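Local coordinates for protein acetone carboxylase alpha subunit (Xanthobacter autotrophicus Py2, PDB 5M45) that forms the alpha subunit of acetone carboxylase, a multisubunit enzyme whose alpha chain contains a region of the hydantoinase B/oxoprolinase family, at residues E26-L31 against A118-I123. Sequence-based numbering, arbitrary orientation.
With AE4 (3,6,9,12,15-pentaoxaheptadecan-1-ol), chain P.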
loop_
_atom_site.group_PDB
_atom_site.type_symbol
_atom_site.label_atom_id
_atom_site.label_comp_id
_atom_site.label_asym_id
_atom_site.label_seq_id
_atom_site.Cartn_x
_atom_site.Cartn_y
_atom_site.Cartn_z
ATOM N N GLU A 26 24.172 -16.817 14.373
ATOM C CA GLU A 26 25.159 -17.431 15.286
ATOM C C GLU A 26 25.992 -16.353 15.988
ATOM O O GLU A 26 26.196 -16.418 17.221
ATOM C CB GLU A 26 26.088 -18.411 14.551
ATOM C CG GLU A 26 25.446 -19.769 14.247
ATOM C CD GLU A 26 26.215 -20.612 13.231
ATOM O OE1 GLU A 26 27.229 -20.107 12.667
ATOM O OE2 GLU A 26 25.766 -21.777 13.016
ATOM N N HIS A 27 26.438 -15.362 15.203
ATOM C CA HIS A 27 27.255 -14.262 15.679
ATOM C C HIS A 27 26.510 -13.413 16.737
ATOM O O HIS A 27 26.982 -13.222 17.857
ATOM C CB HIS A 27 27.680 -13.408 14.471
ATOM C CG HIS A 27 28.636 -12.292 14.788
ATOM N ND1 HIS A 27 29.949 -12.518 15.163
ATOM C CD2 HIS A 27 28.494 -10.948 14.734
ATOM C CE1 HIS A 27 30.564 -11.362 15.324
ATOM N NE2 HIS A 27 29.703 -10.396 15.075
ATOM N N ARG A 28 25.336 -12.921 16.375
ATOM C CA ARG A 28 24.524 -12.133 17.313
ATOM C C ARG A 28 24.145 -12.931 18.573
ATOM O O ARG A 28 24.276 -12.422 19.674
ATOM C CB ARG A 28 23.274 -11.551 16.648
ATOM C CG ARG A 28 22.442 -10.738 17.634
ATOM C CD ARG A 28 21.389 -9.866 17.025
ATOM N NE ARG A 28 20.708 -9.098 18.072
ATOM C CZ ARG A 28 19.591 -9.464 18.711
ATOM N NH1 ARG A 28 18.957 -10.602 18.417
ATOM N NH2 ARG A 28 19.094 -8.681 19.660
ATOM N N ASP A 29 23.696 -14.179 18.418
ATOM C CA ASP A 29 23.306 -14.989 19.587
ATOM C C ASP A 29 24.468 -15.167 20.603
ATOM O O ASP A 29 24.230 -15.114 21.825
ATOM C CB ASP A 29 22.723 -16.349 19.179
ATOM C CG ASP A 29 21.316 -16.252 18.541
ATOM O OD1 ASP A 29 20.659 -15.187 18.521
ATOM O OD2 ASP A 29 20.847 -17.273 18.007
ATOM N N ARG A 30 25.697 -15.367 20.098
ATOM C CA ARG A 30 26.903 -15.508 20.939
ATOM C C ARG A 30 27.138 -14.215 21.720
ATOM O O ARG A 30 27.354 -14.239 22.930
ATOM C CB ARG A 30 28.151 -15.882 20.089
ATOM C CG ARG A 30 29.469 -15.839 20.863
ATOM C CD ARG A 30 30.664 -16.425 20.114
ATOM N NE ARG A 30 30.971 -15.642 18.902
ATOM C CZ ARG A 30 31.742 -14.552 18.839
ATOM N NH1 ARG A 30 32.294 -14.026 19.896
ATOM N NH2 ARG A 30 32.002 -13.975 17.659
ATOM N N LEU A 31 27.050 -13.089 21.036
ATOM C CA LEU A 31 27.239 -11.783 21.674
ATOM C C LEU A 31 26.159 -11.433 22.711
ATOM O O LEU A 31 26.477 -10.888 23.779
ATOM C CB LEU A 31 27.356 -10.684 20.624
ATOM C CG LEU A 31 28.490 -10.832 19.597
ATOM C CD1 LEU A 31 28.451 -9.632 18.636
ATOM C CD2 LEU A 31 29.844 -10.926 20.231
ATOM N N ALA A 118 15.866 -3.075 12.499
ATOM C CA ALA A 118 15.564 -3.644 11.179
ATOM C C ALA A 118 16.652 -4.647 10.738
ATOM O O ALA A 118 16.327 -5.724 10.218
ATOM C CB ALA A 118 15.379 -2.569 10.121
ATOM N N ILE A 119 17.914 -4.293 10.945
ATOM C CA ILE A 119 19.017 -5.225 10.683
ATOM C C ILE A 119 18.838 -6.514 11.543
ATOM O O ILE A 119 18.959 -7.628 11.029
ATOM C CB ILE A 119 20.386 -4.570 10.962
ATOM C CG1 ILE A 119 20.705 -3.504 9.916
ATOM C CG2 ILE A 119 21.510 -5.612 10.959
ATOM C CD1 ILE A 119 21.736 -2.466 10.340
ATOM N N LYS A 120 18.497 -6.346 12.825
ATOM C CA LYS A 120 18.319 -7.505 13.698
ATOM C C LYS A 120 17.120 -8.397 13.268
ATOM O O LYS A 120 17.174 -9.629 13.416
ATOM C CB LYS A 120 18.219 -7.070 15.171
ATOM C CG LYS A 120 19.522 -6.485 15.702
ATOM C CD LYS A 120 19.355 -5.653 16.976
ATOM C CE LYS A 120 20.603 -4.836 17.253
ATOM N NZ LYS A 120 20.521 -4.040 18.489
ATOM N N TYR A 121 16.055 -7.793 12.728
ATOM C CA TYR A 121 14.958 -8.563 12.142
ATOM C C TYR A 121 15.459 -9.464 10.970
ATOM O O TYR A 121 15.077 -10.640 10.861
ATOM C CB TYR A 121 13.811 -7.646 11.672
ATOM C CG TYR A 121 12.574 -8.388 11.186
ATOM C CD1 TYR A 121 11.593 -8.804 12.089
ATOM C CD2 TYR A 121 12.391 -8.700 9.844
ATOM C CE1 TYR A 121 10.456 -9.481 11.658
ATOM C CE2 TYR A 121 11.243 -9.376 9.396
ATOM C CZ TYR A 121 10.286 -9.769 10.301
ATOM O OH TYR A 121 9.175 -10.447 9.902
ATOM N N MET A 122 16.272 -8.901 10.090
ATOM C CA MET A 122 16.911 -9.683 9.006
ATOM C C MET A 122 17.773 -10.818 9.539
ATOM O O MET A 122 17.735 -11.952 9.023
ATOM C CB MET A 122 17.720 -8.776 8.035
ATOM C CG MET A 122 16.861 -7.753 7.262
ATOM S SD MET A 122 17.691 -6.912 5.893
ATOM C CE MET A 122 18.580 -5.611 6.708
ATOM N N ILE A 123 18.532 -10.536 10.576
ATOM C CA ILE A 123 19.379 -11.550 11.233
ATOM C C ILE A 123 18.506 -12.701 11.760
ATOM O O ILE A 123 18.721 -13.868 11.433
ATOM C CB ILE A 123 20.221 -10.917 12.368
ATOM C CG1 ILE A 123 21.228 -9.935 11.767
ATOM C CG2 ILE A 123 20.938 -12.009 13.173
ATOM C CD1 ILE A 123 22.085 -9.182 12.764
HETATM C C2 AE4 P . 18.064 -8.454 31.385
HETATM C C3 AE4 P . 18.391 -9.191 30.088
HETATM O O4 AE4 P . 19.573 -8.628 29.509
HETATM C C5 AE4 P . 20.258 -9.462 28.561
HETATM C C6 AE4 P . 21.009 -8.608 27.534
HETATM O O7 AE4 P . 20.409 -8.658 26.229
HETATM C C8 AE4 P . 19.165 -7.943 26.161
HETATM C C9 AE4 P . 18.563 -8.119 24.778
HETATM C C11 AE4 P . 18.061 -5.909 23.964
HETATM O O10 AE4 P . 18.955 -7.018 23.958
HETATM C C12 AE4 P . 18.865 -4.629 24.116
HETATM O O13 AE4 P . 19.318 -4.166 22.842
HETATM C C14 AE4 P . 19.540 -2.762 22.835
HETATM C C15 AE4 P . 20.209 -2.350 21.528
HETATM O O16 AE4 P . 19.240 -2.424 20.484
HETATM C C17 AE4 P . 18.641 -1.179 20.143
HETATM C C18 AE4 P . 17.786 -1.406 18.902
HETATM O O19 AE4 P . 18.607 -1.930 17.833
HETATM O O HOH W 1 20.104 -6.162 20.826
#
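Arg28, on helix 24-38, reaches across to Lys120 and Ile123 on helix 111-124 and supplies nearly everything the first helix gives to this buried helix-to-helix contact. Its CB lies 4.2 Å from Ile123 CG2, a small apolar touch at the point where the two backbones come nearest. Ile123, one turn along from Lys120, suits this place because its branched CG2 gives an apolar surface beside that CB. With CG anti to the backbone N (chi1 180°) and the chain extended as far as NE, Arg28 runs away from its own helix and crosses the Lys120 chain at about a right angle. Its CD and NE pass the middle of that lysine, NE standing 3.7 Å from Lys120 CG, while Lys120 CB lies over one face of the guanidinium. Farther out, CZ and NH2 come near Lys120 CD, NH2 at 4.1 Å. The cationic plane thus rests on methylenes, and the charged ends stay apart, Arg28 NH2 and Lys120 NZ being 5.0 Å from each other. A water joins them, accepting from NH2 at 3.0 Å, at the guanidinium edge and in its plane, and from NZ. This water also links Arg28 to the bound 3,6,9,12,15-pentaoxaheptadecan-1-ol (AE4) by donating to its O13. Lysine suits its position in the AE4 pocket by length: its extended chain carries NZ to the ligand, where it donates to O19 at 2.9 Å. Asp100 forms a salt bridge with the same ammonium and probably offsets part of the positive charge of the two side chains. Arg28 also touches the loop at Val771, whereas Ile119 and Met122 of helix 111-124 touch Trp169 of strand 165-175, in an antiparallel sheet.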